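Local coordinates for probable N-glycosylase/DNA lyase (Thermotoga maritima, PDB 3N0U), which belongs to the 8-oxoguanine DNA glycosylase family of the helix-hairpin-helix clan and has an all-helical fold, at residues 187-190 with 191-195; 19-22 with 23-26; 68-71 with 72-76; 98-101 with 102-106. One frame throughout, in Å; residues are numbered along the deposited sequence.

Interaction 1 (187-190 with 191-195)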
loop_
_atom_site.group_PDB
_atom_site.type_symbol
_atom_site.label_atom_id
_atom_site.label_comp_id
_atom_site.label_asym_id
_atom_site.label_seq_id
_atom_site.Cartn_x
_atom_site.Cartn_y
_atom_site.Cartn_z
ATOM N N VAL A 187 -16.179 -3.302 -0.168
ATOM C CA VAL A 187 -15.344 -4.466 0.104
ATOM C C VAL A 187 -14.410 -4.173 1.289
ATOM O O VAL A 187 -14.140 -5.035 2.108
ATOM C CB VAL A 187 -14.559 -4.886 -1.152
ATOM C CG1 VAL A 187 -13.581 -6.016 -0.842
ATOM C CG2 VAL A 187 -15.539 -5.330 -2.224
ATOM N N GLU A 188 -13.944 -2.934 1.389
ATOM C CA GLU A 188 -13.121 -2.537 2.518
ATOM C C GLU A 188 -13.873 -2.710 3.839
ATOM O O GLU A 188 -13.291 -3.150 4.833
ATOM C CB GLU A 188 -12.662 -1.096 2.343
ATOM C CG GLU A 188 -11.998 -0.468 3.567
ATOM C CD GLU A 188 -11.500 0.938 3.259
ATOM O OE1 GLU A 188 -12.342 1.858 3.062
ATOM O OE2 GLU A 188 -10.255 1.123 3.181
ATOM N N GLU A 189 -15.162 -2.383 3.859
ATOM C CA GLU A 189 -15.932 -2.475 5.094
ATOM C C GLU A 189 -16.130 -3.940 5.488
ATOM O O GLU A 189 -16.136 -4.270 6.670
ATOM C CB GLU A 189 -17.274 -1.741 4.958
ATOM C CG GLU A 189 -18.225 -1.934 6.132
ATOM C CD GLU A 189 -17.699 -1.371 7.455
ATOM O OE1 GLU A 189 -16.760 -0.545 7.452
ATOM O OE2 GLU A 189 -18.235 -1.753 8.514
ATOM N N ILE A 190 -16.307 -4.821 4.504
ATOM C CA ILE A 190 -16.353 -6.253 4.778
ATOM C C ILE A 190 -15.075 -6.712 5.490
ATOM O O ILE A 190 -15.115 -7.412 6.501
ATOM C CB ILE A 190 -16.507 -7.051 3.476
ATOM C CG1 ILE A 190 -17.888 -6.798 2.871
ATOM C CG2 ILE A 190 -16.298 -8.518 3.722
ATOM C CD1 ILE A 190 -18.131 -7.515 1.536
ATOM N N LEU A 191 -13.928 -6.315 4.957
ATOM C CA LEU A 191 -12.663 -6.701 5.552
ATOM C C LEU A 191 -12.446 -6.022 6.899
ATOM O O LEU A 191 -11.741 -6.567 7.743
ATOM C CB LEU A 191 -11.497 -6.377 4.613
ATOM C CG LEU A 191 -10.183 -7.110 4.908
ATOM C CD1 LEU A 191 -10.354 -8.595 4.799
ATOM C CD2 LEU A 191 -9.085 -6.656 3.946
ATOM N N ARG A 192 -13.023 -4.835 7.093
ATOM C CA ARG A 192 -12.858 -4.137 8.362
ATOM C C ARG A 192 -13.511 -4.944 9.457
ATOM O O ARG A 192 -12.992 -5.035 10.559
ATOM C CB ARG A 192 -13.455 -2.728 8.347
ATOM C CG ARG A 192 -13.090 -1.927 9.596
ATOM C CD ARG A 192 -14.013 -0.725 9.852
ATOM N NE ARG A 192 -15.412 -1.123 10.048
ATOM C CZ ARG A 192 -15.892 -1.748 11.123
ATOM N NH1 ARG A 192 -15.094 -2.070 12.134
ATOM N NH2 ARG A 192 -17.182 -2.060 11.184
ATOM N N LYS A 193 -14.666 -5.520 9.159
ATOM C CA LYS A 193 -15.353 -6.309 10.167
ATOM C C LYS A 193 -14.542 -7.554 10.525
ATOM O O LYS A 193 -14.559 -7.987 11.668
ATOM C CB LYS A 193 -16.770 -6.673 9.719
ATOM C CG LYS A 193 -17.712 -5.469 9.634
ATOM C CD LYS A 193 -19.063 -5.875 9.043
ATOM C CE LYS A 193 -20.155 -4.843 9.334
ATOM N NZ LYS A 193 -20.331 -3.837 8.252
ATOM N N VAL A 194 -13.810 -8.110 9.561
ATOM C CA VAL A 194 -12.958 -9.261 9.841
ATOM C C VAL A 194 -11.778 -8.833 10.712
ATOM O O VAL A 194 -11.422 -9.515 11.667
ATOM C CB VAL A 194 -12.422 -9.905 8.556
ATOM C CG1 VAL A 194 -11.558 -11.110 8.890
ATOM C CG2 VAL A 194 -13.587 -10.310 7.636
ATOM N N ALA A 195 -11.185 -7.687 10.389
ATOM C CA ALA A 195 -10.087 -7.159 11.176
ATOM C C ALA A 195 -10.538 -6.923 12.610
ATOM O O ALA A 195 -9.832 -7.246 13.554
ATOM C CB ALA A 195 -9.575 -5.869 10.566
#
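The guanidinium of Arg-192 meets the carboxylate of Glu-189 edge on, with their planes 40° apart. The grip is side-on and uses two nitrogens. Arg-192 NE donates to Glu-189 OE1 at 3.0 Å, close to the guanidinium plane. NH2 of Arg-192 reaches OE2 of Glu-189 at 2.9 Å. Both oxygens are met on their syn side, though somewhat out of the carboxylate plane. Glu-189 OE2 also takes a bond from Lys-193 NZ, at 3.0 Å, through its anti lone pair. The carboxylate is thus held by three bonds from two cations, which limits its rotation. A bend at chi2 (64°) of Glu-189 turns the acid toward the following turn of the helix, and a bend at chi3 of Arg-192 brings the guanidinium alongside. In the backbone, Leu-191 N bonds to Val-187 O at 3.1 Å. Val-187, Leu-191 and Val-194 are buried, and Leu-191 packs on Val-162 and Phe-205. Glu-188 takes its own partner, Arg-128, in a salt bridge. The whole is an i to i+3 and i to i+4 salt-bridge network on one side of an amphipathic helix, 181-198, within the helical glycosylase fold.

Interaction 2 (19-22 with 23-26)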
loop_
_atom_site.group_PDB
_atom_site.type_symbol
_atom_site.label_atom_id
_atom_site.label_comp_id
_atom_site.label_asym_id
_atom_site.label_seq_id
_atom_site.Cartn_x
_atom_site.Cartn_y
_atom_site.Cartn_z
ATOM N N GLU A 19 -6.353 -19.651 11.352
ATOM C CA GLU A 19 -5.007 -19.706 10.813
ATOM C C GLU A 19 -4.245 -18.437 11.156
ATOM O O GLU A 19 -3.061 -18.502 11.483
ATOM C CB GLU A 19 -5.018 -19.898 9.308
ATOM C CG GLU A 19 -3.609 -19.868 8.699
ATOM C CD GLU A 19 -2.618 -20.881 9.331
ATOM O OE1 GLU A 19 -3.045 -21.953 9.832
ATOM O OE2 GLU A 19 -1.399 -20.598 9.315
ATOM N N LEU A 20 -4.921 -17.295 11.103
ATOM C CA LEU A 20 -4.283 -16.049 11.477
ATOM C C LEU A 20 -3.903 -16.071 12.951
ATOM O O LEU A 20 -2.840 -15.581 13.322
ATOM C CB LEU A 20 -5.184 -14.853 11.195
ATOM C CG LEU A 20 -5.343 -14.460 9.729
ATOM C CD1 LEU A 20 -6.583 -13.600 9.554
ATOM C CD2 LEU A 20 -4.096 -13.722 9.223
ATOM N N GLU A 21 -4.756 -16.621 13.800
ATOM C CA GLU A 21 -4.409 -16.713 15.204
ATOM C C GLU A 21 -3.187 -17.584 15.436
ATOM O O GLU A 21 -2.416 -17.312 16.334
ATOM C CB GLU A 21 -5.572 -17.211 16.050
ATOM C CG GLU A 21 -6.800 -16.296 16.040
ATOM C CD GLU A 21 -6.647 -14.990 16.793
ATOM O OE1 GLU A 21 -5.519 -14.614 17.152
ATOM O OE2 GLU A 21 -7.685 -14.312 17.008
ATOM N N ARG A 22 -2.991 -18.612 14.607
ATOM C CA ARG A 22 -1.838 -19.479 14.789
ATOM C C ARG A 22 -0.518 -18.803 14.430
ATOM O O ARG A 22 0.532 -19.192 14.956
ATOM C CB ARG A 22 -1.966 -20.752 13.959
ATOM C CG ARG A 22 -3.079 -21.694 14.374
ATOM C CD ARG A 22 -3.071 -22.923 13.467
ATOM N NE ARG A 22 -4.268 -23.739 13.638
ATOM C CZ ARG A 22 -5.271 -23.810 12.762
ATOM N NH1 ARG A 22 -5.227 -23.128 11.623
ATOM N NH2 ARG A 22 -6.319 -24.583 13.023
ATOM N N ILE A 23 -0.554 -17.805 13.548
ATOM C CA ILE A 23 0.683 -17.097 13.195
ATOM C C ILE A 23 0.829 -15.788 13.932
ATOM O O ILE A 23 1.848 -15.119 13.806
ATOM C CB ILE A 23 0.866 -16.867 11.660
ATOM C CG1 ILE A 23 -0.291 -16.109 11.022
ATOM C CG2 ILE A 23 1.053 -18.212 10.939
ATOM C CD1 ILE A 23 -0.340 -14.628 11.310
ATOM N N ARG A 24 -0.175 -15.419 14.716
ATOM C CA ARG A 24 -0.202 -14.084 15.297
ATOM C C ARG A 24 0.994 -13.791 16.184
ATOM O O ARG A 24 1.627 -12.746 16.064
ATOM C CB ARG A 24 -1.490 -13.886 16.080
ATOM C CG ARG A 24 -1.728 -12.455 16.500
ATOM C CD ARG A 24 -3.039 -12.377 17.296
ATOM N NE ARG A 24 -3.543 -11.007 17.360
ATOM C CZ ARG A 24 -4.823 -10.681 17.373
ATOM N NH1 ARG A 24 -5.149 -9.405 17.412
ATOM N NH2 ARG A 24 -5.780 -11.623 17.374
ATOM N N GLU A 25 1.331 -14.721 17.068
ATOM C CA GLU A 25 2.375 -14.451 18.050
ATOM C C GLU A 25 3.706 -14.252 17.350
ATOM O O GLU A 25 4.456 -13.350 17.680
ATOM C CB GLU A 25 2.480 -15.610 19.030
ATOM C CG GLU A 25 3.560 -15.436 20.078
ATOM C CD GLU A 25 3.745 -16.687 20.930
ATOM O OE1 GLU A 25 4.908 -17.052 21.220
ATOM O OE2 GLU A 25 2.723 -17.309 21.305
ATOM N N GLU A 26 3.988 -15.092 16.371
ATOM C CA GLU A 26 5.274 -15.009 15.701
ATOM C C GLU A 26 5.379 -13.813 14.771
ATOM O O GLU A 26 6.474 -13.289 14.548
ATOM C CB GLU A 26 5.606 -16.320 14.963
ATOM C CG GLU A 26 4.819 -16.612 13.716
ATOM C CD GLU A 26 4.986 -18.062 13.282
ATOM O OE1 GLU A 26 5.207 -18.317 12.080
ATOM O OE2 GLU A 26 4.866 -18.941 14.145
HETATM O O HOH W 1 -0.021 -17.300 17.625
HETATM O O HOH W 2 2.879 -17.919 16.046
#
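Glu-19 to Glu-26 form one continuous run of helix 13-44, but its backbone bonding is loose across Ile-23. Ile-23 N makes two weak bonds, to Glu-19 O at 3.3 Å and to Leu-20 O. Arg-24 N makes another weak one, to Glu-21 O. Ile-23 has a phi of -100° and a psi near zero, away from regular helix values. Two waters serve this opened turn. One accepts from Glu-25 N and lies 2.7 Å from Glu-21 O. The other accepts from Glu-26 N and lies 2.9 Å from Arg-22 O, close to Glu-26 OE2 as well. Glu-26 OE1 is hydrogen-bonded to Tyr-211 OH. The waters stand between carbonyls and amides that a regular helix would join directly.

Among the side chains, Glu-21 and Arg-24 run side by side and point the same way. Arg-24 NH2 donates to Glu-21 OE1 at 3.0 Å, nearly straight at 165°. The oxygen lies in the guanidinium plane and is met on its syn side. The same guanidinium bonds to Phe-198 O and Glu-200 and makes a cation-pi contact with Phe-198. Glu-19 OE1 pairs with Arg-22 NH1 at 3.1 Å. CG1 of Ile-23 sits between its backbone N and carbonyl carbon (chi1 57°). This folds Ile-23 CD1 back to 3.3 Å from Leu-20 O and 4.4 Å from Leu-20 CD2. This is a water-inserted irregularity in a long helix with i to i+3 salt bridges, whose Leu-20 and Ile-23 side chains pack on helices 181-198 and 202-214.

Interaction 3 (68-71 with 72-76)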
loop_
_atom_site.group_PDB
_atom_site.type_symbol
_atom_site.label_atom_id
_atom_site.label_comp_id
_atom_site.label_asym_id
_atom_site.label_seq_id
_atom_site.Cartn_x
_atom_site.Cartn_y
_atom_site.Cartn_z
ATOM N N GLY A 68 9.852 -3.107 -5.345
ATOM C CA GLY A 68 9.726 -1.706 -5.012
ATOM C C GLY A 68 10.759 -1.267 -3.994
ATOM O O GLY A 68 11.255 -0.149 -4.037
ATOM N N ILE A 69 11.039 -2.139 -3.034
ATOM C CA ILE A 69 12.007 -1.852 -1.986
ATOM C C ILE A 69 13.391 -1.684 -2.621
ATOM O O ILE A 69 14.139 -0.758 -2.297
ATOM C CB ILE A 69 12.001 -2.985 -0.933
ATOM C CG1 ILE A 69 10.738 -2.871 -0.077
ATOM C CG2 ILE A 69 13.201 -2.885 -0.036
ATOM C CD1 ILE A 69 10.405 -4.130 0.748
ATOM N N ARG A 70 13.720 -2.571 -3.555
ATOM C CA ARG A 70 14.979 -2.471 -4.278
ATOM C C ARG A 70 15.060 -1.174 -5.112
ATOM O O ARG A 70 16.094 -0.511 -5.147
ATOM C CB ARG A 70 15.165 -3.688 -5.179
ATOM C CG ARG A 70 16.463 -3.654 -5.946
ATOM C CD ARG A 70 16.582 -4.818 -6.913
ATOM N NE ARG A 70 17.907 -4.826 -7.524
ATOM C CZ ARG A 70 18.213 -5.468 -8.646
ATOM N NH1 ARG A 70 17.282 -6.148 -9.307
ATOM N NH2 ARG A 70 19.456 -5.417 -9.109
ATOM N N ALA A 71 13.963 -0.801 -5.755
ATOM C CA ALA A 71 13.951 0.417 -6.547
ATOM C C ALA A 71 14.158 1.624 -5.642
ATOM O O ALA A 71 14.922 2.515 -5.953
ATOM C CB ALA A 71 12.645 0.555 -7.325
ATOM N N GLN A 72 13.461 1.647 -4.519
ATOM C CA GLN A 72 13.568 2.752 -3.582
ATOM C C GLN A 72 15.005 2.886 -3.064
ATOM O O GLN A 72 15.545 3.994 -2.985
ATOM C CB GLN A 72 12.577 2.558 -2.438
ATOM C CG GLN A 72 12.284 3.773 -1.636
ATOM C CD GLN A 72 11.092 3.566 -0.721
ATOM O OE1 GLN A 72 10.745 2.438 -0.385
ATOM N NE2 GLN A 72 10.460 4.648 -0.317
ATOM N N LYS A 73 15.633 1.759 -2.747
ATOM C CA LYS A 73 17.005 1.756 -2.256
ATOM C C LYS A 73 17.965 2.317 -3.305
ATOM O O LYS A 73 18.835 3.131 -2.986
ATOM C CB LYS A 73 17.424 0.331 -1.872
ATOM C CG LYS A 73 18.893 0.166 -1.455
ATOM C CD LYS A 73 19.248 -1.317 -1.321
ATOM C CE LYS A 73 19.117 -2.063 -2.667
ATOM N NZ LYS A 73 19.115 -3.570 -2.559
ATOM N N GLU A 74 17.790 1.896 -4.557
ATOM C CA GLU A 74 18.718 2.257 -5.631
ATOM C C GLU A 74 18.521 3.675 -6.156
ATOM O O GLU A 74 19.482 4.346 -6.515
ATOM C CB GLU A 74 18.637 1.249 -6.780
ATOM C CG GLU A 74 19.031 -0.162 -6.348
ATOM C CD GLU A 74 19.475 -1.048 -7.503
ATOM O OE1 GLU A 74 19.641 -0.518 -8.628
ATOM O OE2 GLU A 74 19.664 -2.275 -7.280
ATOM N N ILE A 75 17.287 4.153 -6.167
ATOM C CA ILE A 75 16.996 5.452 -6.762
ATOM C C ILE A 75 16.950 6.561 -5.706
ATOM O O ILE A 75 17.457 7.656 -5.921
ATOM C CB ILE A 75 15.683 5.379 -7.556
ATOM C CG1 ILE A 75 15.889 4.466 -8.775
ATOM C CG2 ILE A 75 15.222 6.759 -7.973
ATOM C CD1 ILE A 75 14.592 4.044 -9.464
ATOM N N GLY A 76 16.331 6.277 -4.570
ATOM C CA GLY A 76 16.293 7.235 -3.477
ATOM C C GLY A 76 15.670 8.547 -3.912
ATOM O O GLY A 76 14.610 8.565 -4.532
#
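Arg-70 and Glu-74 form an i to i+4 salt bridge on the exposed side of helix 65-75, an amphipathic helix of the all-helical glycosylase fold. Arg-70 NE donates to Glu-74 OE2 at 3.1 Å. The bond is bent, 138° at the hydrogen. NE stands above the carboxylate plane, and OE2 is tilted from the guanidinium plane. The two flat groups are turned 79° against each other, so this is a single-bond contact and not a paired one. The Arg-70 chain is extended from CG to NE. Glu-74 places CG anti to its carbonyl carbon (chi1 -62°), which carries the acid back toward Arg-70. Glu-74 CG also lies 3.2 Å from Arg-70 O.

Around this pair the backbone is regular. Lys-73 N bonds to Ile-69 O, and Glu-74 N bonds to Arg-70 O at 3.0 Å. The other side of the helix faces the protein. Buried Ala-71 packs on Leu-59 and Val-94, and buried Ile-75 on Leu-87 and Leu-91. Gln-72, partly exposed, has its amide satisfied by Lys-219 and Glu-53, which ties the helix to the chain end and to helix 47-59. The helix ends at Gly-76, which leaves helical angles with a positive phi. Gly-76 N still bonds to Gln-72 O at 2.9 Å. Just before it, Ile-75 N donates to Ala-71 O at 2.9 Å, nearly in line with the C=O bond, and the same oxygen lies 3.4 Å from Ile-75 CB.

Interaction 4 (98-101 with 102-106)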
loop_
_atom_site.group_PDB
_atom_site.type_symbol
_atom_site.label_atom_id
_atom_site.label_comp_id
_atom_site.label_asym_id
_atom_site.label_seq_id
_atom_site.Cartn_x
_atom_site.Cartn_y
_atom_site.Cartn_z
ATOM N N TYR A 98 7.547 -1.855 -16.603
ATOM C CA TYR A 98 6.884 -0.720 -17.270
ATOM C C TYR A 98 7.591 0.569 -16.899
ATOM O O TYR A 98 6.988 1.501 -16.375
ATOM C CB TYR A 98 5.397 -0.663 -16.888
ATOM C CG TYR A 98 4.699 -1.979 -17.110
ATOM C CD1 TYR A 98 4.412 -2.434 -18.384
ATOM C CD2 TYR A 98 4.370 -2.782 -16.044
ATOM C CE1 TYR A 98 3.779 -3.650 -18.580
ATOM C CE2 TYR A 98 3.744 -4.009 -16.230
ATOM C CZ TYR A 98 3.468 -4.433 -17.501
ATOM O OH TYR A 98 2.865 -5.650 -17.671
ATOM N N PRO A 99 8.895 0.630 -17.171
ATOM C CA PRO A 99 9.701 1.730 -16.639
ATOM C C PRO A 99 9.335 3.091 -17.210
ATOM O O PRO A 99 9.395 4.081 -16.485
ATOM C CB PRO A 99 11.123 1.330 -17.017
ATOM C CG PRO A 99 10.968 0.451 -18.215
ATOM C CD PRO A 99 9.698 -0.311 -17.965
ATOM N N GLN A 100 9.004 3.169 -18.494
ATOM C CA GLN A 100 8.694 4.468 -19.087
ATOM C C GLN A 100 7.432 5.046 -18.468
ATOM O O GLN A 100 7.404 6.200 -18.039
ATOM C CB GLN A 100 8.555 4.372 -20.606
ATOM C CG GLN A 100 8.332 5.704 -21.274
ATOM C CD GLN A 100 9.542 6.628 -21.223
ATOM O OE1 GLN A 100 10.707 6.193 -21.219
ATOM N NE2 GLN A 100 9.265 7.921 -21.214
ATOM N N LYS A 101 6.381 4.249 -18.407
ATOM C CA LYS A 101 5.124 4.771 -17.915
ATOM C C LYS A 101 5.198 5.097 -16.421
ATOM O O LYS A 101 4.670 6.115 -15.975
ATOM C CB LYS A 101 3.988 3.783 -18.225
ATOM C CG LYS A 101 2.630 4.404 -18.205
ATOM C CD LYS A 101 2.499 5.471 -19.321
ATOM C CE LYS A 101 2.175 6.835 -18.766
ATOM N NZ LYS A 101 1.715 7.747 -19.857
ATOM N N ARG A 102 5.828 4.250 -15.621
ATOM C CA ARG A 102 5.945 4.544 -14.192
ATOM C C ARG A 102 6.785 5.792 -13.970
ATOM O O ARG A 102 6.477 6.603 -13.096
ATOM C CB ARG A 102 6.545 3.369 -13.419
ATOM C CG ARG A 102 5.726 2.083 -13.474
ATOM C CD ARG A 102 4.360 2.187 -12.798
ATOM N NE ARG A 102 3.603 0.966 -13.077
ATOM C CZ ARG A 102 2.945 0.725 -14.210
ATOM N NH1 ARG A 102 2.901 1.636 -15.187
ATOM N NH2 ARG A 102 2.329 -0.432 -14.371
ATOM N N ALA A 103 7.845 5.957 -14.751
ATOM C CA ALA A 103 8.668 7.168 -14.645
ATOM C C ALA A 103 7.812 8.401 -14.931
ATOM O O ALA A 103 7.936 9.418 -14.249
ATOM C CB ALA A 103 9.839 7.108 -15.592
ATOM N N GLU A 104 6.953 8.309 -15.939
ATOM C CA GLU A 104 6.110 9.431 -16.320
ATOM C C GLU A 104 5.142 9.793 -15.203
ATOM O O GLU A 104 4.951 10.981 -14.894
ATOM C CB GLU A 104 5.360 9.110 -17.614
ATOM C CG GLU A 104 6.272 9.109 -18.840
ATOM C CD GLU A 104 5.616 8.658 -20.126
ATOM O OE1 GLU A 104 4.412 8.350 -20.120
ATOM O OE2 GLU A 104 6.324 8.628 -21.158
ATOM N N PHE A 105 4.545 8.777 -14.587
ATOM C CA PHE A 105 3.666 8.999 -13.444
ATOM C C PHE A 105 4.384 9.741 -12.327
ATOM O O PHE A 105 3.861 10.710 -11.781
ATOM C CB PHE A 105 3.143 7.681 -12.862
ATOM C CG PHE A 105 2.215 6.919 -13.756
ATOM C CD1 PHE A 105 1.514 7.530 -14.774
ATOM C CD2 PHE A 105 2.050 5.560 -13.562
ATOM C CE1 PHE A 105 0.661 6.793 -15.583
ATOM C CE2 PHE A 105 1.193 4.825 -14.342
ATOM C CZ PHE A 105 0.501 5.437 -15.363
ATOM N N ILE A 106 5.579 9.274 -11.986
ATOM C CA ILE A 106 6.337 9.838 -10.864
ATOM C C ILE A 106 6.689 11.303 -11.166
ATOM O O ILE A 106 6.528 12.199 -10.304
ATOM C CB ILE A 106 7.576 8.978 -10.542
ATOM C CG1 ILE A 106 7.105 7.658 -9.936
ATOM C CG2 ILE A 106 8.521 9.682 -9.574
ATOM C CD1 ILE A 106 8.150 6.551 -9.968
#
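Lys-101 NZ meets Glu-104 OE1 at 2.8 Å, nearly along the C-O axis of the acid, in a salt bridge. The other oxygen of the carboxylate is held by a second residue of the preceding turn. Gln-100 NE2 donates to Glu-104 OE2 at 3.0 Å, almost straight at 173°. This oxygen lies in the amide plane and is met on its anti side, somewhat out of the carboxylate plane, while the amide and carboxylate planes stand 78° apart. A bend at chi2 (69°) of Gln-100 swings the amide over to Glu-104.

Lys-101 also bends at chi2 and chi3, and its aliphatic part crosses Phe-105 at about a right angle. CE of Lys-101 comes 3.5 Å from Phe-105 CE1. The backbone oxygen of Lys-101 lies over one face of that ring, 3.4 Å from Phe-105 CG, offset toward the rim. The same oxygen accepts from Phe-105 N.

Tyr-98 stands at the N-cap position. Tyr-98 O accepts from Arg-102 N at 3.1 Å, in the first turn of helix 99-109. In one of its two conformers the Arg-102 guanidinium lies beside the Tyr-98 ring, so this contact is doubtful. On the inner side Ala-103 packs on Leu-84, and Ile-106 on Phe-51. The chemistry implies a carboxylate fixed by one charged and one neutral donor, whose negative charge would be partly offset by the lysine.

Overall arrangement
All four are local contacts within single helices, and none touches another. Interactions 1 and 3 are partly buried; interactions 2 and 4 lie at the surface. Interactions 1 and 2 are on different helices, 181-198 and 13-44, with nearest atoms about 6 Å apart; both pack on helix 202-214 through Phe-205. Interactions 3 and 4, centres 14 Å apart, share helices 47-59 and 84-93 as neighbours. They lie across the chain's centre from interaction 1. The chemistry ranges from a three-residue charge network (1), through two separate single-bond salt bridges with bound water (2) and one bent bond (3), to a mixed amide and lysine grip (4).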